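Local atomic coordinates of cupin domain-containing protein (Rhodopseudomonas palustris, PDB entry 3LAG), a protein that is of unknown function but folds as a small cupin barrel that binds nickel inside and calcium at the subunit interface. Residues B[39-49]-B[60-69]; B[28-39]-B[70-81]. All blocks are in the same frame, centred on the assembly; numbering follows the deposited sequence. Where two conformers were deposited one is given.

Overall arrangement
Both contacts belong to one cupin domain, an all-beta barrel without helices, and their centres lie about 14 Å apart. Along the chain the order is 28-39, 39-49, 60-69 and 70-81, so contact 1 falls between the two segments of contact 2, overlapping the first at Tyr39. The strand pair 39-43 and 69-71 runs from one contact into the other, and strands 47-52 and 76-80 are neighbours in the same sheet, where Met49 packs on Val79. Contact 2 carries the nickel-binding histidines, whereas contact 1 joins strand 39-43 to 69-71 and 47-52 to 58-63. Both contacts touch the second subunit, and at contact 2 the two chains share a calcium ion.

Contact 1: B[39-49]-B[60-69]; sequences YVVVPMADGEM and LAQLKTGRSY
Two antiparallel strand pairings of the cupin barrel, joined by loops at one end, bring 39-49 against 60-69. In the first, Val41 and Tyr69 form a hydrogen-bonded pair, with Val41 N 2.9 Å from Tyr69 O. Their side chains run alongside each other, and Val41 CB sits over one face of the Tyr69 ring, 3.8 Å from its centroid, in a CH-pi contact. The Tyr69 ring is brought there by CG lying between its backbone N and carbonyl carbon (chi1 57°). In the second, the hairpin of strands 47-52 and 58-63 pairs Gly47 with Leu63 and Met49 with Ala61; Leu63 CD1 lies 4.1 Å from Met49 CB, and selenomethionine CE of Met49 reaches Ala61 CB. Between the pairings, a type II turn from Lys64 to Arg67 gives Gly66 N to Pro43 O in an almost straight bond of 2.9 Å. The Asp46 carboxylate grips the start of this turn: OD1 takes both Thr65 N, nearly along its C-O bond, and Thr65 OG1, from above the carboxylate plane, while OD2 forms a salt bridge with Lys64 NZ at 2.9 Å. Across the dimer interface, Arg67 pairs with Glu9 and Ser68 with Gln11 of the second subunit. Within the chain, strand 87-94 flanks 39-43 through backbone bonds of Val40 and Val42 to Ile92 and Leu90, and Met49 packs on its Phe89 and on Val79 of strand 76-80.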
loop_
_atom_site.group_PDB
_atom_site.type_symbol
_atom_site.label_atom_id
_atom_site.label_comp_id
_atom_site.label_asym_id
_atom_site.label_seq_id
_atom_site.Cartn_x
_atom_site.Cartn_y
_atom_site.Cartn_z
ATOM N N TYR B 39 -6.036 7.177 -7.749
ATOM C CA TYR B 39 -5.050 6.672 -6.816
ATOM C C TYR B 39 -5.657 5.974 -5.617
ATOM O O TYR B 39 -6.878 5.990 -5.407
ATOM C CB TYR B 39 -4.065 7.769 -6.388
ATOM C CG TYR B 39 -4.639 8.924 -5.607
ATOM C CD1 TYR B 39 -4.509 8.986 -4.223
ATOM C CD2 TYR B 39 -5.281 9.973 -6.249
ATOM C CE1 TYR B 39 -5.004 10.047 -3.507
ATOM C CE2 TYR B 39 -5.784 11.043 -5.535
ATOM C CZ TYR B 39 -5.645 11.071 -4.169
ATOM O OH TYR B 39 -6.135 12.145 -3.463
ATOM N N VAL B 40 -4.776 5.331 -4.863
ATOM C CA VAL B 40 -5.108 4.649 -3.629
ATOM C C VAL B 40 -4.173 5.178 -2.550
ATOM O O VAL B 40 -2.975 5.355 -2.785
ATOM C CB VAL B 40 -4.896 3.123 -3.774
ATOM C CG1 VAL B 40 -5.047 2.391 -2.428
ATOM C CG2 VAL B 40 -5.834 2.541 -4.827
ATOM N N VAL B 41 -4.737 5.449 -1.381
ATOM C CA VAL B 41 -3.959 5.824 -0.212
ATOM C C VAL B 41 -3.888 4.633 0.729
ATOM O O VAL B 41 -4.914 4.023 1.049
ATOM C CB VAL B 41 -4.623 7.007 0.530
ATOM C CG1 VAL B 41 -3.849 7.376 1.793
ATOM C CG2 VAL B 41 -4.756 8.201 -0.405
ATOM N N VAL B 42 -2.674 4.311 1.170
ATOM C CA VAL B 42 -2.468 3.284 2.188
ATOM C C VAL B 42 -1.819 3.938 3.389
ATOM O O VAL B 42 -0.611 4.214 3.378
ATOM C CB VAL B 42 -1.572 2.133 1.695
ATOM C CG1 VAL B 42 -1.448 1.075 2.783
ATOM C CG2 VAL B 42 -2.147 1.524 0.419
ATOM N N PRO B 43 -2.613 4.213 4.434
ATOM C CA PRO B 43 -1.997 4.782 5.629
ATOM C C PRO B 43 -1.109 3.758 6.307
ATOM O O PRO B 43 -1.481 2.589 6.473
ATOM C CB PRO B 43 -3.204 5.108 6.519
ATOM C CG PRO B 43 -4.368 5.222 5.554
ATOM C CD PRO B 43 -4.079 4.150 4.542
HETATM N N MSE B 44 0.075 4.204 6.692
HETATM C CA MSE B 44 1.019 3.336 7.382
HETATM C C MSE B 44 0.992 3.547 8.894
HETATM O O MSE B 44 1.637 2.819 9.647
HETATM C CB MSE B 44 2.434 3.567 6.856
HETATM C CG MSE B 44 2.607 3.290 5.359
HETATM SE SE MSE B 44 2.071 1.492 4.803
HETATM C CE MSE B 44 3.130 0.461 6.050
ATOM N N ALA B 45 0.250 4.554 9.334
ATOM C CA ALA B 45 0.132 4.851 10.748
ATOM C C ALA B 45 -1.187 5.562 10.955
ATOM O O ALA B 45 -1.641 6.269 10.068
ATOM C CB ALA B 45 1.278 5.725 11.169
ATOM N N ASP B 46 -1.812 5.373 12.115
ATOM C CA ASP B 46 -3.028 6.111 12.429
ATOM C C ASP B 46 -2.665 7.585 12.508
ATOM O O ASP B 46 -1.598 7.947 13.006
ATOM C CB ASP B 46 -3.612 5.668 13.771
ATOM C CG ASP B 46 -4.052 4.209 13.787
ATOM O OD1 ASP B 46 -4.090 3.543 12.729
ATOM O OD2 ASP B 46 -4.367 3.720 14.887
ATOM N N GLY B 47 -3.535 8.448 12.015
ATOM C CA GLY B 47 -3.200 9.853 12.042
ATOM C C GLY B 47 -4.376 10.730 11.729
ATOM O O GLY B 47 -5.446 10.254 11.346
ATOM N N GLU B 48 -4.133 12.028 11.877
ATOM C CA GLU B 48 -5.129 13.041 11.575
ATOM C C GLU B 48 -4.473 14.036 10.640
ATOM O O GLU B 48 -3.616 14.823 11.035
ATOM C CB GLU B 48 -5.637 13.710 12.850
ATOM C CG GLU B 48 -6.190 12.718 13.847
ATOM C CD GLU B 48 -6.714 13.388 15.088
ATOM O OE1 GLU B 48 -5.926 13.588 16.038
ATOM O OE2 GLU B 48 -7.914 13.717 15.109
HETATM N N MSE B 49 -4.866 13.943 9.374
HETATM C CA MSE B 49 -4.247 14.671 8.267
HETATM C C MSE B 49 -5.102 15.853 7.828
HETATM O O MSE B 49 -6.239 15.669 7.382
HETATM C CB MSE B 49 -4.049 13.696 7.091
HETATM C CG MSE B 49 -3.248 14.230 5.916
HETATM SE SE MSE B 49 -3.058 12.906 4.495
HETATM C CE MSE B 49 -4.909 12.994 3.875
ATOM N N LEU B 60 -10.060 17.262 8.668
ATOM C CA LEU B 60 -9.037 16.420 9.269
ATOM C C LEU B 60 -9.300 14.945 8.960
ATOM O O LEU B 60 -10.050 14.276 9.681
ATOM C CB LEU B 60 -9.028 16.653 10.776
ATOM C CG LEU B 60 -7.865 16.099 11.594
ATOM C CD1 LEU B 60 -6.539 16.604 11.049
ATOM C CD2 LEU B 60 -8.025 16.494 13.056
ATOM N N ALA B 61 -8.705 14.453 7.873
ATOM C CA ALA B 61 -8.899 13.073 7.450
ATOM C C ALA B 61 -8.417 12.134 8.549
ATOM O O ALA B 61 -7.300 12.279 9.083
ATOM C CB ALA B 61 -8.153 12.802 6.152
ATOM N N GLN B 62 -9.273 11.168 8.872
ATOM C CA GLN B 62 -8.967 10.180 9.889
ATOM C C GLN B 62 -8.380 8.924 9.244
ATOM O O GLN B 62 -9.108 8.059 8.744
ATOM C CB GLN B 62 -10.219 9.860 10.697
ATOM C CG GLN B 62 -10.800 11.083 11.392
ATOM C CD GLN B 62 -9.842 11.695 12.397
ATOM O OE1 GLN B 62 -9.460 12.861 12.279
ATOM N NE2 GLN B 62 -9.443 10.910 13.388
ATOM N N LEU B 63 -7.053 8.853 9.252
ATOM C CA LEU B 63 -6.316 7.750 8.630
ATOM C C LEU B 63 -6.192 6.573 9.578
ATOM O O LEU B 63 -5.785 6.761 10.723
ATOM C CB LEU B 63 -4.898 8.194 8.257
ATOM C CG LEU B 63 -4.759 9.406 7.344
ATOM C CD1 LEU B 63 -3.292 9.683 7.045
ATOM C CD2 LEU B 63 -5.565 9.204 6.069
ATOM N N LYS B 64 -6.513 5.371 9.100
ATOM C CA LYS B 64 -6.365 4.174 9.913
ATOM C C LYS B 64 -5.354 3.263 9.230
ATOM O O LYS B 64 -5.484 2.944 8.047
ATOM C CB LYS B 64 -7.710 3.456 10.090
ATOM C CG LYS B 64 -7.636 2.173 10.917
ATOM C CD LYS B 64 -7.251 2.489 12.351
ATOM C CE LYS B 64 -6.800 1.245 13.094
ATOM N NZ LYS B 64 -6.288 1.612 14.435
ATOM N N THR B 65 -4.336 2.866 9.983
ATOM C CA THR B 65 -3.305 1.961 9.490
ATOM C C THR B 65 -3.876 0.800 8.694
ATOM O O THR B 65 -4.743 0.056 9.177
ATOM C CB THR B 65 -2.529 1.343 10.652
ATOM O OG1 THR B 65 -1.941 2.378 11.443
ATOM C CG2 THR B 65 -1.425 0.438 10.135
ATOM N N GLY B 66 -3.380 0.639 7.474
ATOM C CA GLY B 66 -3.752 -0.492 6.659
ATOM C C GLY B 66 -5.145 -0.480 6.076
ATOM O O GLY B 66 -5.538 -1.450 5.446
ATOM N N ARG B 67 -5.895 0.598 6.303
ATOM C CA ARG B 67 -7.222 0.758 5.724
ATOM C C ARG B 67 -7.120 1.654 4.508
ATOM O O ARG B 67 -7.144 2.883 4.632
ATOM C CB ARG B 67 -8.188 1.370 6.732
ATOM C CG ARG B 67 -8.536 0.443 7.857
ATOM C CD ARG B 67 -8.772 -0.977 7.346
ATOM N NE ARG B 67 -9.842 -1.071 6.354
ATOM C CZ ARG B 67 -10.419 -2.214 5.993
ATOM N NH1 ARG B 67 -10.053 -3.352 6.566
ATOM N NH2 ARG B 67 -11.372 -2.220 5.071
ATOM N N SER B 68 -6.979 1.035 3.346
ATOM C CA SER B 68 -6.777 1.754 2.103
ATOM C C SER B 68 -8.075 2.378 1.617
ATOM O O SER B 68 -9.177 1.965 2.001
ATOM C CB SER B 68 -6.191 0.821 1.032
ATOM O OG SER B 68 -7.164 -0.074 0.517
ATOM N N TYR B 69 -7.939 3.394 0.773
ATOM C CA TYR B 69 -9.096 3.985 0.130
ATOM C C TYR B 69 -8.713 4.552 -1.215
ATOM O O TYR B 69 -7.543 4.841 -1.465
ATOM C CB TYR B 69 -9.755 5.033 1.019
ATOM C CG TYR B 69 -8.890 6.180 1.482
ATOM C CD1 TYR B 69 -8.763 7.332 0.711
ATOM C CD2 TYR B 69 -8.237 6.136 2.707
ATOM C CE1 TYR B 69 -8.012 8.405 1.146
ATOM C CE2 TYR B 69 -7.479 7.206 3.151
ATOM C CZ TYR B 69 -7.366 8.336 2.362
ATOM O OH TYR B 69 -6.611 9.408 2.784
#

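Contact 2: B[28-39]-B[70-81]; sequences SATGHHTHGMDY and ARKAGVQHDVRN. With NI (nickel (II) ion), chain F; CA (calcium ion), chain D.
Three histidines of the cupin metal site, His33 and His35 from one segment and His77 from the other, turn their NE2 atoms onto one nickel ion, each 2.1 Å away. The His77 ring stands steeply to both partners, its plane 72° from that of His33 and 86° from that of His35, while His33 NE2 lies at its edge. Val75 CG1 and Val79 CG2 cover opposite faces of His77. The rotation of His33 is fixed from behind: ND1 donates to Gly31 O in the ring plane, at 2.9 Å, and backbone bonds pair His33 with His77. A chi1 of 65° folds the Tyr39 ring back over its own backbone, between Arg71 and His35: Arg71 CB meets one face, 3.6 Å from the centroid, and His35 CE1 lies over the other. Its OH reaches Val75 CG1 and a water also weakly bound by Arg71 NE. A leucine in place of Tyr39 would probably take the flat ring from between His35 and Arg71 CB, leaving that face of His35 less firmly packed, and the water without its hydroxyl partner. Farther along, Ala29 CB sits over a guanidinium face of Arg80, whose NH2 bridges to Asp78 OD2 while NE pairs with Glu82. At the other end, Asp38 divides its carboxylate: OD2 binds calcium together with Asp15 and Glu16 of the second subunit, and OD1 uses its anti lone pair to accept Ala73 N at 2.8 Å.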
loop_
_atom_site.group_PDB
_atom_site.type_symbol
_atom_site.label_atom_id
_atom_site.label_comp_id
_atom_site.label_asym_id
_atom_site.label_seq_id
_atom_site.Cartn_x
_atom_site.Cartn_y
_atom_site.Cartn_z
ATOM N N SER B 28 4.273 20.387 8.826
ATOM C CA SER B 28 4.623 20.323 7.412
ATOM C C SER B 28 3.398 20.422 6.504
ATOM O O SER B 28 2.250 20.321 6.962
ATOM C CB SER B 28 5.395 19.029 7.107
ATOM O OG SER B 28 4.569 17.885 7.209
ATOM N N ALA B 29 3.670 20.611 5.213
ATOM C CA ALA B 29 2.638 20.645 4.177
ATOM C C ALA B 29 3.214 20.204 2.837
ATOM O O ALA B 29 4.374 20.470 2.539
ATOM C CB ALA B 29 2.039 22.042 4.063
ATOM N N THR B 30 2.401 19.537 2.024
ATOM C CA THR B 30 2.817 19.153 0.675
ATOM C C THR B 30 2.844 20.355 -0.255
ATOM O O THR B 30 3.545 20.345 -1.269
ATOM C CB THR B 30 1.832 18.153 0.055
ATOM O OG1 THR B 30 0.512 18.714 0.070
ATOM C CG2 THR B 30 1.800 16.861 0.850
ATOM N N GLY B 31 2.078 21.380 0.105
ATOM C CA GLY B 31 1.699 22.415 -0.836
ATOM C C GLY B 31 0.511 21.958 -1.668
ATOM O O GLY B 31 0.290 20.759 -1.863
ATOM N N HIS B 32 -0.276 22.919 -2.138
ATOM C CA HIS B 32 -1.420 22.630 -2.987
ATOM C C HIS B 32 -0.980 21.953 -4.275
ATOM O O HIS B 32 -0.006 22.367 -4.913
ATOM C CB HIS B 32 -2.171 23.918 -3.313
ATOM C CG HIS B 32 -3.512 23.682 -3.928
ATOM N ND1 HIS B 32 -3.685 23.441 -5.274
ATOM C CD2 HIS B 32 -4.746 23.638 -3.375
ATOM C CE1 HIS B 32 -4.969 23.260 -5.524
ATOM N NE2 HIS B 32 -5.634 23.375 -4.389
ATOM N N HIS B 33 -1.694 20.900 -4.655
ATOM C CA HIS B 33 -1.375 20.181 -5.869
ATOM C C HIS B 33 -2.664 19.606 -6.410
ATOM O O HIS B 33 -3.664 19.528 -5.698
ATOM C CB HIS B 33 -0.347 19.078 -5.591
ATOM C CG HIS B 33 -0.774 18.114 -4.530
ATOM N ND1 HIS B 33 -0.579 18.349 -3.186
ATOM C CD2 HIS B 33 -1.408 16.921 -4.615
ATOM C CE1 HIS B 33 -1.059 17.336 -2.490
ATOM N NE2 HIS B 33 -1.565 16.457 -3.333
ATOM N N THR B 34 -2.640 19.219 -7.674
ATOM C CA THR B 34 -3.767 18.534 -8.270
ATOM C C THR B 34 -3.359 17.119 -8.633
ATOM O O THR B 34 -2.186 16.823 -8.856
ATOM C CB THR B 34 -4.288 19.260 -9.518
ATOM O OG1 THR B 34 -3.336 19.127 -10.583
ATOM C CG2 THR B 34 -4.516 20.732 -9.212
ATOM N N HIS B 35 -4.356 16.248 -8.674
ATOM C CA HIS B 35 -4.164 14.848 -8.991
ATOM C C HIS B 35 -4.629 14.563 -10.396
ATOM O O HIS B 35 -5.805 14.744 -10.713
ATOM C CB HIS B 35 -4.903 14.009 -7.967
ATOM C CG HIS B 35 -4.153 13.885 -6.690
ATOM N ND1 HIS B 35 -3.164 12.944 -6.515
ATOM C CD2 HIS B 35 -4.196 14.606 -5.548
ATOM C CE1 HIS B 35 -2.644 13.071 -5.310
ATOM N NE2 HIS B 35 -3.247 14.078 -4.704
ATOM N N GLY B 36 -3.708 14.124 -11.244
ATOM C CA GLY B 36 -4.053 13.801 -12.611
ATOM C C GLY B 36 -4.312 12.327 -12.841
ATOM O O GLY B 36 -4.660 11.940 -13.956
HETATM N N MSE B 37 -4.143 11.520 -11.787
HETATM C CA MSE B 37 -4.327 10.075 -11.860
HETATM C C MSE B 37 -5.197 9.604 -10.707
HETATM O O MSE B 37 -5.061 10.089 -9.581
HETATM C CB MSE B 37 -2.976 9.350 -11.796
HETATM C CG MSE B 37 -2.114 9.514 -13.030
HETATM SE SE MSE B 37 -0.392 8.736 -12.826
HETATM C CE MSE B 37 0.486 10.247 -11.974
ATOM N N ASP B 38 -6.096 8.662 -10.987
ATOM C CA ASP B 38 -6.777 7.941 -9.918
ATOM C C ASP B 38 -5.716 7.317 -9.026
ATOM O O ASP B 38 -4.625 6.949 -9.491
ATOM C CB ASP B 38 -7.656 6.826 -10.481
ATOM C CG ASP B 38 -8.833 7.344 -11.289
ATOM O OD1 ASP B 38 -9.168 8.550 -11.259
ATOM O OD2 ASP B 38 -9.447 6.509 -11.954
ATOM N N TYR B 39 -6.036 7.177 -7.749
ATOM C CA TYR B 39 -5.050 6.672 -6.816
ATOM C C TYR B 39 -5.657 5.974 -5.617
ATOM O O TYR B 39 -6.878 5.990 -5.407
ATOM C CB TYR B 39 -4.065 7.769 -6.388
ATOM C CG TYR B 39 -4.639 8.924 -5.607
ATOM C CD1 TYR B 39 -4.509 8.986 -4.223
ATOM C CD2 TYR B 39 -5.281 9.973 -6.249
ATOM C CE1 TYR B 39 -5.004 10.047 -3.507
ATOM C CE2 TYR B 39 -5.784 11.043 -5.535
ATOM C CZ TYR B 39 -5.645 11.071 -4.169
ATOM O OH TYR B 39 -6.135 12.145 -3.463
ATOM N N ALA B 70 -9.719 4.703 -2.070
ATOM C CA ALA B 70 -9.537 5.109 -3.453
ATOM C C ALA B 70 -9.971 6.553 -3.638
ATOM O O ALA B 70 -10.925 7.028 -2.993
ATOM C CB ALA B 70 -10.336 4.202 -4.381
ATOM N N ARG B 71 -9.291 7.233 -4.554
ATOM C CA ARG B 71 -9.593 8.615 -4.895
ATOM C C ARG B 71 -9.503 8.771 -6.409
ATOM O O ARG B 71 -8.817 8.010 -7.091
ATOM C CB ARG B 71 -8.613 9.561 -4.198
ATOM C CG ARG B 71 -8.787 9.624 -2.681
ATOM C CD ARG B 71 -10.079 10.331 -2.345
ATOM N NE ARG B 71 -10.340 10.495 -0.919
ATOM C CZ ARG B 71 -11.136 9.705 -0.207
ATOM N NH1 ARG B 71 -11.708 8.644 -0.765
ATOM N NH2 ARG B 71 -11.350 9.986 1.070
ATOM N N LYS B 72 -10.208 9.772 -6.927
ATOM C CA LYS B 72 -10.276 10.032 -8.357
ATOM C C LYS B 72 -9.377 11.177 -8.788
ATOM O O LYS B 72 -9.197 12.152 -8.054
ATOM C CB LYS B 72 -11.703 10.415 -8.740
ATOM C CG LYS B 72 -12.696 9.279 -8.669
ATOM C CD LYS B 72 -12.679 8.477 -9.951
ATOM C CE LYS B 72 -13.896 7.584 -10.049
ATOM N NZ LYS B 72 -13.935 6.916 -11.373
ATOM N N ALA B 73 -8.833 11.062 -9.996
ATOM C CA ALA B 73 -8.220 12.201 -10.653
ATOM C C ALA B 73 -9.176 13.381 -10.531
ATOM O O ALA B 73 -10.388 13.229 -10.700
ATOM C CB ALA B 73 -7.949 11.889 -12.116
ATOM N N GLY B 74 -8.627 14.551 -10.229
ATOM C CA GLY B 74 -9.421 15.755 -10.120
ATOM C C GLY B 74 -9.331 16.311 -8.719
ATOM O O GLY B 74 -9.649 17.464 -8.488
ATOM N N VAL B 75 -8.911 15.491 -7.763
ATOM C CA VAL B 75 -8.700 15.997 -6.415
ATOM C C VAL B 75 -7.679 17.125 -6.457
ATOM O O VAL B 75 -6.637 16.998 -7.101
ATOM C CB VAL B 75 -8.221 14.882 -5.455
ATOM C CG1 VAL B 75 -7.704 15.466 -4.140
ATOM C CG2 VAL B 75 -9.352 13.893 -5.197
ATOM N N GLN B 76 -8.002 18.224 -5.778
ATOM C CA GLN B 76 -7.122 19.387 -5.656
ATOM C C GLN B 76 -7.055 19.742 -4.186
ATOM O O GLN B 76 -8.081 20.026 -3.565
ATOM C CB GLN B 76 -7.686 20.602 -6.410
ATOM C CG GLN B 76 -7.953 20.399 -7.883
ATOM C CD GLN B 76 -8.372 21.692 -8.571
ATOM O OE1 GLN B 76 -7.779 22.096 -9.570
ATOM N NE2 GLN B 76 -9.391 22.350 -8.029
ATOM N N HIS B 77 -5.861 19.737 -3.607
ATOM C CA HIS B 77 -5.764 19.979 -2.176
ATOM C C HIS B 77 -4.343 20.312 -1.741
ATOM O O HIS B 77 -3.379 20.029 -2.460
ATOM C CB HIS B 77 -6.337 18.787 -1.361
ATOM C CG HIS B 77 -5.625 17.481 -1.573
ATOM N ND1 HIS B 77 -6.144 16.279 -1.136
ATOM C CD2 HIS B 77 -4.444 17.183 -2.166
ATOM C CE1 HIS B 77 -5.315 15.301 -1.449
ATOM N NE2 HIS B 77 -4.270 15.822 -2.063
ATOM N N ASP B 78 -4.236 20.903 -0.557
ATOM C CA ASP B 78 -2.975 20.921 0.186
ATOM C C ASP B 78 -3.174 19.974 1.354
ATOM O O ASP B 78 -4.238 19.968 1.955
ATOM C CB ASP B 78 -2.695 22.331 0.711
ATOM C CG ASP B 78 -1.354 22.454 1.429
ATOM O OD1 ASP B 78 -0.470 21.585 1.264
ATOM O OD2 ASP B 78 -1.197 23.477 2.126
ATOM N N VAL B 79 -2.173 19.166 1.671
ATOM C CA VAL B 79 -2.273 18.275 2.809
ATOM C C VAL B 79 -1.212 18.677 3.824
ATOM O O VAL B 79 -0.055 18.904 3.473
ATOM C CB VAL B 79 -2.143 16.823 2.364
ATOM C CG1 VAL B 79 -1.840 15.922 3.536
ATOM C CG2 VAL B 79 -3.426 16.409 1.632
ATOM N N ARG B 80 -1.631 18.794 5.077
ATOM C CA ARG B 80 -0.763 19.309 6.121
ATOM C C ARG B 80 -0.812 18.461 7.368
ATOM O O ARG B 80 -1.774 17.729 7.601
ATOM C CB ARG B 80 -1.187 20.723 6.493
ATOM C CG ARG B 80 -1.376 21.617 5.288
ATOM C CD ARG B 80 -1.789 23.013 5.689
ATOM N NE ARG B 80 -0.731 23.745 6.377
ATOM C CZ ARG B 80 0.140 24.557 5.780
ATOM N NH1 ARG B 80 1.058 25.192 6.497
ATOM N NH2 ARG B 80 0.101 24.737 4.470
ATOM N N ASN B 81 0.225 18.590 8.185
ATOM C CA ASN B 81 0.242 17.940 9.477
ATOM C C ASN B 81 0.229 18.965 10.604
ATOM O O ASN B 81 1.251 19.601 10.891
ATOM C CB ASN B 81 1.452 17.026 9.593
ATOM C CG ASN B 81 1.413 16.180 10.839
ATOM O OD1 ASN B 81 0.481 16.276 11.648
ATOM N ND2 ASN B 81 2.421 15.330 10.998
HETATM NI NI NI F . -2.598 14.735 -2.795
HETATM CA CA CA D . -10.536 5.479 -13.834
HETATM O O HOH W 1 -7.490 12.366 -0.810
HETATM O O HOH W 2 -12.177 7.269 -13.860
HETATM O O HOH W 3 -11.732 5.412 -11.492
HETATM O O HOH W 4 -0.561 13.624 -3.164
#